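Side-chain contacts in zinc phosphodiesterase ELAC protein 1 (Homo sapiens, PDB 3ZWF), which is a zinc-dependent phosphodiesterase with tRNA 3'-processing endonuclease activity that acts in tRNA repair, removing a 2',3'-cyclic phosphate from cleaved tRNAs: residues V23-G28 with S46-G51; M1-L6 with A267-H272; T54-T59 with G71-I76. All blocks are in the same frame, centred on the assembly; numbering follows the deposited sequence.

Contact 1. Residues V23-G28 with S46-G51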
loop_
_atom_site.group_PDB
_atom_site.type_symbol
_atom_site.label_atom_id
_atom_site.label_comp_id
_atom_site.label_asym_id
_atom_site.label_seq_id
_atom_site.Cartn_x
_atom_site.Cartn_y
_atom_site.Cartn_z
ATOM N N VAL A 23 1.219 17.348 -0.401
ATOM C CA VAL A 23 2.304 17.858 0.448
ATOM C C VAL A 23 2.324 19.379 0.509
ATOM O O VAL A 23 2.329 20.051 -0.501
ATOM C CB VAL A 23 3.681 17.338 0.006
ATOM C CG1 VAL A 23 4.798 18.006 0.763
ATOM C CG2 VAL A 23 3.745 15.829 0.204
ATOM N N LEU A 24 2.296 19.888 1.737
ATOM C CA LEU A 24 2.545 21.285 2.037
ATOM C C LEU A 24 4.014 21.462 2.450
ATOM O O LEU A 24 4.544 20.778 3.346
ATOM C CB LEU A 24 1.612 21.753 3.156
ATOM C CG LEU A 24 1.761 23.211 3.593
ATOM C CD1 LEU A 24 1.484 24.206 2.461
ATOM C CD2 LEU A 24 0.809 23.442 4.774
ATOM N N ARG A 25 4.663 22.407 1.789
ATOM C CA ARG A 25 6.077 22.643 1.971
ATOM C C ARG A 25 6.274 24.065 2.396
ATOM O O ARG A 25 5.731 24.958 1.782
ATOM C CB ARG A 25 6.822 22.363 0.669
ATOM C CG ARG A 25 8.313 22.161 0.818
ATOM C CD ARG A 25 8.947 21.620 -0.447
ATOM N NE ARG A 25 8.606 22.309 -1.680
ATOM C CZ ARG A 25 9.285 22.165 -2.819
ATOM N NH1 ARG A 25 10.348 21.371 -2.881
ATOM N NH2 ARG A 25 8.901 22.820 -3.911
ATOM N N CYS A 26 7.003 24.244 3.486
ATOM C CA CYS A 26 7.438 25.557 3.961
ATOM C C CYS A 26 8.924 25.492 4.282
ATOM O O CYS A 26 9.335 24.750 5.171
ATOM C CB CYS A 26 6.662 25.987 5.206
ATOM S SG CYS A 26 4.859 25.900 5.072
ATOM N N GLU A 27 9.721 26.255 3.540
ATOM C CA GLU A 27 11.152 26.397 3.815
ATOM C C GLU A 27 11.843 25.036 3.986
ATOM O O GLU A 27 12.556 24.809 4.964
ATOM C CB GLU A 27 11.366 27.273 5.056
ATOM N N GLY A 28 11.604 24.134 3.033
ATOM C CA GLY A 28 12.237 22.798 3.018
ATOM C C GLY A 28 11.588 21.718 3.883
ATOM O O GLY A 28 11.866 20.530 3.697
ATOM N N SER A 46 8.115 12.816 -8.016
ATOM C CA SER A 46 8.009 14.261 -7.809
ATOM C C SER A 46 9.367 14.919 -7.552
ATOM O O SER A 46 10.372 14.252 -7.385
ATOM C CB SER A 46 7.062 14.551 -6.649
ATOM O OG SER A 46 7.726 14.419 -5.405
ATOM N N GLN A 47 9.381 16.249 -7.483
ATOM C CA GLN A 47 10.586 16.992 -7.040
ATOM C C GLN A 47 10.819 16.984 -5.527
ATOM O O GLN A 47 11.836 17.478 -5.049
ATOM C CB GLN A 47 10.570 18.443 -7.553
ATOM N N LEU A 48 9.889 16.409 -4.777
ATOM C CA LEU A 48 9.984 16.334 -3.314
ATOM C C LEU A 48 10.799 15.123 -2.885
ATOM O O LEU A 48 10.999 14.194 -3.662
ATOM C CB LEU A 48 8.602 16.182 -2.716
ATOM C CG LEU A 48 7.552 17.194 -3.106
ATOM C CD1 LEU A 48 6.194 16.573 -2.820
ATOM C CD2 LEU A 48 7.761 18.487 -2.322
ATOM N N LYS A 49 11.236 15.133 -1.632
ATOM C CA LYS A 49 11.996 14.017 -1.053
ATOM C C LYS A 49 11.308 13.521 0.228
ATOM O O LYS A 49 11.035 14.311 1.147
ATOM C CB LYS A 49 13.440 14.449 -0.762
ATOM N N ALA A 50 11.008 12.222 0.260
ATOM C CA ALA A 50 10.353 11.572 1.410
ATOM C C ALA A 50 11.071 11.894 2.719
ATOM O O ALA A 50 10.441 12.143 3.756
ATOM C CB ALA A 50 10.294 10.039 1.206
ATOM N N GLY A 51 12.398 11.914 2.653
ATOM C CA GLY A 51 13.243 12.197 3.823
ATOM C C GLY A 51 13.060 13.553 4.481
ATOM O O GLY A 51 13.504 13.752 5.603
#

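Contact 2. Residues M1-L6 with A267-H272. With EDO (1,2-ethanediol), chain H; EDO (1,2-ethanediol), chain G.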
loop_
_atom_site.group_PDB
_atom_site.type_symbol
_atom_site.label_atom_id
_atom_site.label_comp_id
_atom_site.label_asym_id
_atom_site.label_seq_id
_atom_site.Cartn_x
_atom_site.Cartn_y
_atom_site.Cartn_z
ATOM N N MET A 1 6.197 28.876 0.157
ATOM C CA MET A 1 5.127 27.920 0.570
ATOM C C MET A 1 4.434 27.371 -0.661
ATOM O O MET A 1 3.923 28.118 -1.493
ATOM C CB MET A 1 4.095 28.581 1.472
ATOM C CG MET A 1 2.971 27.650 1.903
ATOM S SD MET A 1 1.716 28.467 2.873
ATOM C CE MET A 1 2.445 28.450 4.525
ATOM N N ASP A 2 4.427 26.052 -0.788
ATOM C CA ASP A 2 3.720 25.445 -1.909
ATOM C C ASP A 2 3.011 24.165 -1.520
ATOM O O ASP A 2 3.276 23.574 -0.477
ATOM C CB ASP A 2 4.602 25.276 -3.156
ATOM C CG ASP A 2 5.911 24.585 -2.885
ATOM O OD1 ASP A 2 5.924 23.493 -2.289
ATOM O OD2 ASP A 2 6.950 25.141 -3.297
ATOM N N VAL A 3 2.031 23.827 -2.334
ATOM C CA VAL A 3 1.268 22.614 -2.215
ATOM C C VAL A 3 1.538 21.760 -3.449
ATOM O O VAL A 3 1.411 22.235 -4.561
ATOM C CB VAL A 3 -0.199 23.010 -2.112
ATOM C CG1 VAL A 3 -1.085 21.868 -1.902
ATOM C CG2 VAL A 3 -0.359 24.001 -0.932
ATOM N N THR A 4 1.920 20.505 -3.231
ATOM C CA THR A 4 2.141 19.559 -4.313
ATOM C C THR A 4 1.147 18.394 -4.218
ATOM O O THR A 4 1.102 17.686 -3.214
ATOM C CB THR A 4 3.572 18.974 -4.279
ATOM O OG1 THR A 4 4.535 20.019 -4.405
ATOM C CG2 THR A 4 3.775 17.935 -5.431
ATOM N N PHE A 5 0.360 18.201 -5.262
ATOM C CA PHE A 5 -0.569 17.068 -5.340
ATOM C C PHE A 5 0.140 15.817 -5.787
ATOM O O PHE A 5 0.685 15.765 -6.875
ATOM C CB PHE A 5 -1.738 17.400 -6.258
ATOM C CG PHE A 5 -2.605 18.479 -5.698
ATOM C CD1 PHE A 5 -2.245 19.791 -5.877
ATOM C CD2 PHE A 5 -3.707 18.190 -4.882
ATOM C CE1 PHE A 5 -2.997 20.841 -5.313
ATOM C CE2 PHE A 5 -4.464 19.268 -4.299
ATOM C CZ PHE A 5 -4.103 20.550 -4.527
ATOM N N LEU A 6 0.097 14.770 -4.985
ATOM C CA LEU A 6 0.691 13.499 -5.344
ATOM C C LEU A 6 -0.334 12.515 -5.928
ATOM O O LEU A 6 -0.032 11.739 -6.846
ATOM C CB LEU A 6 1.461 12.876 -4.182
ATOM C CG LEU A 6 2.644 13.725 -3.696
ATOM C CD1 LEU A 6 3.185 13.254 -2.379
ATOM C CD2 LEU A 6 3.770 13.844 -4.736
ATOM N N ALA A 267 -9.581 31.382 3.846
ATOM C CA ALA A 267 -8.489 30.503 3.413
ATOM C C ALA A 267 -7.868 31.011 2.112
ATOM O O ALA A 267 -8.576 31.322 1.136
ATOM C CB ALA A 267 -8.962 29.066 3.233
ATOM N N ASP A 268 -6.544 31.051 2.098
ATOM C CA ASP A 268 -5.791 31.381 0.890
ATOM C C ASP A 268 -5.846 30.276 -0.126
ATOM O O ASP A 268 -5.852 30.527 -1.328
ATOM C CB ASP A 268 -4.359 31.716 1.246
ATOM C CG ASP A 268 -4.285 32.961 2.083
ATOM O OD1 ASP A 268 -4.540 34.045 1.536
ATOM O OD2 ASP A 268 -4.043 32.846 3.293
ATOM N N LEU A 269 -5.887 29.049 0.380
ATOM C CA LEU A 269 -6.122 27.869 -0.436
ATOM C C LEU A 269 -7.035 26.927 0.335
ATOM O O LEU A 269 -6.788 26.627 1.507
ATOM C CB LEU A 269 -4.799 27.223 -0.782
ATOM C CG LEU A 269 -4.894 26.235 -1.954
ATOM C CD1 LEU A 269 -4.994 27.041 -3.232
ATOM C CD2 LEU A 269 -3.733 25.244 -2.008
ATOM N N LEU A 270 -8.102 26.493 -0.311
ATOM C CA LEU A 270 -9.023 25.506 0.226
ATOM C C LEU A 270 -9.037 24.287 -0.717
ATOM O O LEU A 270 -9.380 24.429 -1.883
ATOM C CB LEU A 270 -10.429 26.084 0.342
ATOM C CG LEU A 270 -11.574 25.136 0.701
ATOM C CD1 LEU A 270 -11.313 24.465 2.012
ATOM C CD2 LEU A 270 -12.863 25.967 0.787
ATOM N N ILE A 271 -8.638 23.133 -0.193
ATOM C CA ILE A 271 -8.606 21.841 -0.949
ATOM C C ILE A 271 -9.800 20.993 -0.512
ATOM O O ILE A 271 -9.996 20.723 0.680
ATOM C CB ILE A 271 -7.326 21.083 -0.736
ATOM C CG1 ILE A 271 -6.120 21.947 -1.111
ATOM C CG2 ILE A 271 -7.376 19.682 -1.497
ATOM C CD1 ILE A 271 -4.814 21.218 -0.885
ATOM N N HIS A 272 -10.653 20.687 -1.477
ATOM C CA HIS A 272 -11.926 20.027 -1.225
ATOM C C HIS A 272 -12.127 18.905 -2.266
ATOM O O HIS A 272 -11.783 19.051 -3.427
ATOM C CB HIS A 272 -13.070 21.056 -1.330
ATOM C CG HIS A 272 -14.343 20.645 -0.664
ATOM N ND1 HIS A 272 -15.129 19.603 -1.120
ATOM C CD2 HIS A 272 -15.008 21.190 0.393
ATOM C CE1 HIS A 272 -16.183 19.485 -0.320
ATOM N NE2 HIS A 272 -16.138 20.434 0.595
HETATM C C1 EDO H . 9.355 25.589 -1.091
HETATM O O1 EDO H . 10.454 25.273 -0.226
HETATM C C2 EDO H . 8.193 26.099 -0.254
HETATM O O2 EDO H . 7.102 26.380 -1.116
HETATM C C1 EDO G . 7.488 18.412 -7.213
HETATM O O1 EDO G . 6.146 18.097 -7.597
HETATM C C2 EDO G . 7.650 19.798 -6.604
HETATM O O2 EDO G . 6.978 19.890 -5.362
#

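Contact 3. Residues T54-T59 with G71-I76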
loop_
_atom_site.group_PDB
_atom_site.type_symbol
_atom_site.label_atom_id
_atom_site.label_comp_id
_atom_site.label_asym_id
_atom_site.label_seq_id
_atom_site.Cartn_x
_atom_site.Cartn_y
_atom_site.Cartn_z
ATOM N N THR A 54 8.263 15.820 7.890
ATOM C CA THR A 54 8.335 15.888 9.359
ATOM C C THR A 54 6.998 15.631 10.076
ATOM O O THR A 54 6.960 15.321 11.275
ATOM C CB THR A 54 8.851 17.238 9.816
ATOM O OG1 THR A 54 8.005 18.265 9.280
ATOM C CG2 THR A 54 10.262 17.480 9.318
ATOM N N LYS A 55 5.910 15.780 9.335
ATOM C CA LYS A 55 4.576 15.557 9.860
ATOM C C LYS A 55 3.683 14.937 8.803
ATOM O O LYS A 55 3.810 15.235 7.623
ATOM C CB LYS A 55 3.934 16.874 10.354
ATOM C CG LYS A 55 4.755 17.618 11.407
ATOM C CD LYS A 55 4.016 18.818 11.998
ATOM C CE LYS A 55 4.971 19.736 12.771
ATOM N NZ LYS A 55 5.582 19.029 13.899
ATOM N N ILE A 56 2.759 14.110 9.277
ATOM C CA ILE A 56 1.771 13.447 8.459
ATOM C C ILE A 56 0.407 13.560 9.106
ATOM O O ILE A 56 0.254 13.330 10.319
ATOM C CB ILE A 56 2.171 11.923 8.253
ATOM C CG1 ILE A 56 3.567 11.862 7.616
ATOM C CG2 ILE A 56 1.157 11.200 7.383
ATOM C CD1 ILE A 56 4.169 10.473 7.514
ATOM N N PHE A 57 -0.580 13.935 8.315
ATOM C CA PHE A 57 -1.935 14.144 8.760
ATOM C C PHE A 57 -2.862 13.250 7.946
ATOM O O PHE A 57 -2.919 13.375 6.726
ATOM C CB PHE A 57 -2.354 15.632 8.581
ATOM C CG PHE A 57 -1.436 16.629 9.257
ATOM C CD1 PHE A 57 -0.252 17.054 8.671
ATOM C CD2 PHE A 57 -1.783 17.155 10.503
ATOM C CE1 PHE A 57 0.584 17.941 9.295
ATOM C CE2 PHE A 57 -0.948 18.043 11.130
ATOM C CZ PHE A 57 0.225 18.471 10.532
ATOM N N ILE A 58 -3.643 12.419 8.633
ATOM C CA ILE A 58 -4.587 11.500 7.960
ATOM C C ILE A 58 -6.018 11.889 8.224
ATOM O O ILE A 58 -6.428 12.045 9.397
ATOM C CB ILE A 58 -4.355 10.019 8.440
ATOM C CG1 ILE A 58 -2.918 9.560 8.183
ATOM C CG2 ILE A 58 -5.359 9.077 7.768
ATOM C CD1 ILE A 58 -2.439 9.579 6.701
ATOM N N THR A 59 -6.772 12.144 7.146
ATOM C CA THR A 59 -8.149 12.718 7.260
ATOM C C THR A 59 -9.182 11.706 7.743
ATOM O O THR A 59 -10.082 12.037 8.479
ATOM C CB THR A 59 -8.658 13.284 5.958
ATOM O OG1 THR A 59 -8.644 12.261 4.941
ATOM C CG2 THR A 59 -7.793 14.489 5.499
ATOM N N GLY A 71 4.406 1.537 4.108
ATOM C CA GLY A 71 5.422 1.560 3.069
ATOM C C GLY A 71 6.234 2.819 3.083
ATOM O O GLY A 71 7.454 2.775 2.990
ATOM N N LEU A 72 5.548 3.951 3.188
ATOM C CA LEU A 72 6.216 5.245 3.257
ATOM C C LEU A 72 7.214 5.314 4.424
ATOM O O LEU A 72 8.342 5.756 4.246
ATOM C CB LEU A 72 5.218 6.371 3.321
ATOM C CG LEU A 72 5.813 7.779 3.406
ATOM C CD1 LEU A 72 6.664 8.137 2.177
ATOM C CD2 LEU A 72 4.688 8.799 3.618
ATOM N N LEU A 73 6.783 4.922 5.620
ATOM C CA LEU A 73 7.664 4.980 6.807
ATOM C C LEU A 73 8.878 4.083 6.603
ATOM O O LEU A 73 10.008 4.473 6.879
ATOM C CB LEU A 73 6.919 4.566 8.083
ATOM C CG LEU A 73 5.746 5.498 8.473
ATOM C CD1 LEU A 73 4.968 4.974 9.665
ATOM C CD2 LEU A 73 6.194 6.975 8.666
ATOM N N CYS A 74 8.640 2.883 6.086
ATOM C CA CYS A 74 9.729 1.923 5.846
ATOM C C CYS A 74 10.782 2.500 4.909
ATOM O O CYS A 74 11.981 2.405 5.147
ATOM C CB CYS A 74 9.199 0.602 5.266
ATOM S SG CYS A 74 8.355 -0.380 6.410
ATOM N N THR A 75 10.311 3.099 3.833
ATOM C CA THR A 75 11.194 3.613 2.794
ATOM C C THR A 75 11.953 4.857 3.298
ATOM O O THR A 75 13.158 4.984 3.075
ATOM C CB THR A 75 10.404 3.780 1.457
ATOM O OG1 THR A 75 9.927 2.481 1.055
ATOM C CG2 THR A 75 11.266 4.367 0.368
ATOM N N ILE A 76 11.271 5.735 4.040
ATOM C CA ILE A 76 11.944 6.856 4.704
ATOM C C ILE A 76 13.094 6.334 5.597
ATOM O O ILE A 76 14.209 6.841 5.560
ATOM C CB ILE A 76 10.981 7.694 5.567
ATOM C CG1 ILE A 76 10.051 8.535 4.675
ATOM C CG2 ILE A 76 11.743 8.631 6.529
ATOM C CD1 ILE A 76 8.910 9.098 5.411
#

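Contact 1. Residues V23-G28 with S46-G51
Ser46 OG, gripped by two backbone groups, anchors Leu48, the residue that packs on both Val23 and Arg25: the hydroxyl oxygen accepts a hydrogen bond from Leu48 N (Leu48 N to Ser46 OG 3.0 Å, N-H...O angle 149°) and donates one to Leu43 O in helix 39-45. The first of these bonds forms an ST turn just where the chain leaves the helix, and it ties down the backbone from which Leu48 reaches across to strand 21-26. With CG anti to its own carbonyl carbon (chi1 -54°), Leu48 divides its two methyl groups between two strand residues. CD1 meets Val23 tip to tip, 3.9 Å from Val23 CB; Val23 CG2 and CG1 lie almost as near, at 4.0 and 4.1 Å, so the leucine methyl rests in the fork of the valine. CD2 turns to Arg25, touching Arg25 CD at 3.8 Å and lying 3.6 Å above one face of the guanidinium, displaced toward its rim. A bend at chi3 (49°) in the otherwise extended arginine chain brings that face round to the methyl. Asp2, on the neighbouring strand, forms a salt bridge to Arg25 NE through its OD1, while Val23 also packs on Leu6, Cys30 and Leu32. The contact thus fastens the loop that follows helix 39-45 to the sheet of the metallo-beta-lactamase fold, away from the zinc site. No hydrogen bond links the two segments: the join is made by van der Waals contact, and the salt bridge to Asp2 probably eases burial of the guanidinium face against a methyl group.

Contact 2. Residues M1-L6 with A267-H272
The Phe5 ring presents its far end to Ile271, whose CD1 comes in obliquely to the ring, 3.8 Å from Phe5 CZ, with Ile271 CG2 4.1 Å from Phe5 CE2. The same ring also packs on Val308 of strand 306-310. With CG of Phe5 anti to the carbonyl carbon (chi1 -67°), the ring reaches the opposing strand although its CB does not point straight at it. Two residues earlier on strand 2-5, Val3 uses both methyls: its side chain and that of Ile271 run past each other in opposite senses, Val3 CG1 3.9 Å from Ile271 CD1, and Val3 CG2 meets Leu269 CD2 tip to tip at 3.8 Å. Strands 2-5 and 269-272 run nearly parallel, at 18°, with their axes 10.6 Å apart. They belong to different sheets and pack face to face, as in the beta sandwich at the centre of the metallo-beta-lactamase fold. On the other side of strand 2-5, Thr4 OG1 is hydrogen-bonded to O2 of a 1,2-ethanediol, probably from the crystallisation liquor, at 2.6 Å. All four residues that touch are buried, and no hydrogen bond crosses between the segments, so the sheets are held together here by close packing of methyls and one aromatic ring.

Contact 3. Residues T54-T59 with G71-I76
Ile56 points from strand 53-57 toward helix 69-79, and its terminal methyl CD1 meets the ends of two successive leucines. Ile56 CD1 lies 4.2 Å from Leu73 CD2 and 4.3 Å from Leu72 CD2. Leu73 CD2 meets the methyl almost end-on, close to the extension of the Ile56 CG1-CD1 bond, and Leu72 CD2 comes to it from the side; the angle that the two leucine methyls subtend at Ile56 CD1 is about 82°. The isoleucine chain is extended, with CD1 anti to CA (chi2 173°), which carries the methyl well out from the strand. The leucines reach it differently. Leu72 has its CB directed at the strand. Leu73 starts on the flank of the helix, and its branch swings back until CD2 comes within range of Ile56. The two segments are the first strand and the helix of a beta-alpha-beta crossover that ends in the parallel neighbouring strand 89-94; the loop between them bears His60, His62, Asp64 and His65, the HxHxDH zinc-binding motif of the metallo-beta-lactamase family. Ile56 lies in the apolar layer between the sheet and this helix. Around the methyls that layer is continued by Leu32 and Leu43 beside Leu72, and by Ile101 of helix 97-107 beside Leu73. The distances are slightly looser than tight methyl contact, and no polar bond joins the segments. Within the helix, Thr75 N bonds to Gly71 O and Ile76 N to Leu72 O, keeping the two leucines on a regular turn. Away from the strand, Cys74 packs on Phe67 and Thr75 on Tyr12, both of the second subunit of the homodimer.

Overall arrangement
All three contacts reach the sheet that contains strands 2-5, 21-26 and 53-57: a loop packs on it in contact 1, the second sheet in contact 2 and a helix in contact 3. Contacts 1 and 2, with centres 13 Å apart, are joined by neighbouring strands, with Thr4 N 2.8 Å from Val23 O, a probable hydrogen bond. Contacts 1 and 3, centres 12 Å apart, meet where Ala50 O lies 3.7 Å from Ile76 CG1 and Ala50 CB 4.2 Å from Leu72 CD1. Contacts 2 and 3 do not touch. The Ile271 side chain is about 12 Å from a zinc ion and about 8 Å from that of His311; that of Ile56 is about 10 Å from that of His65.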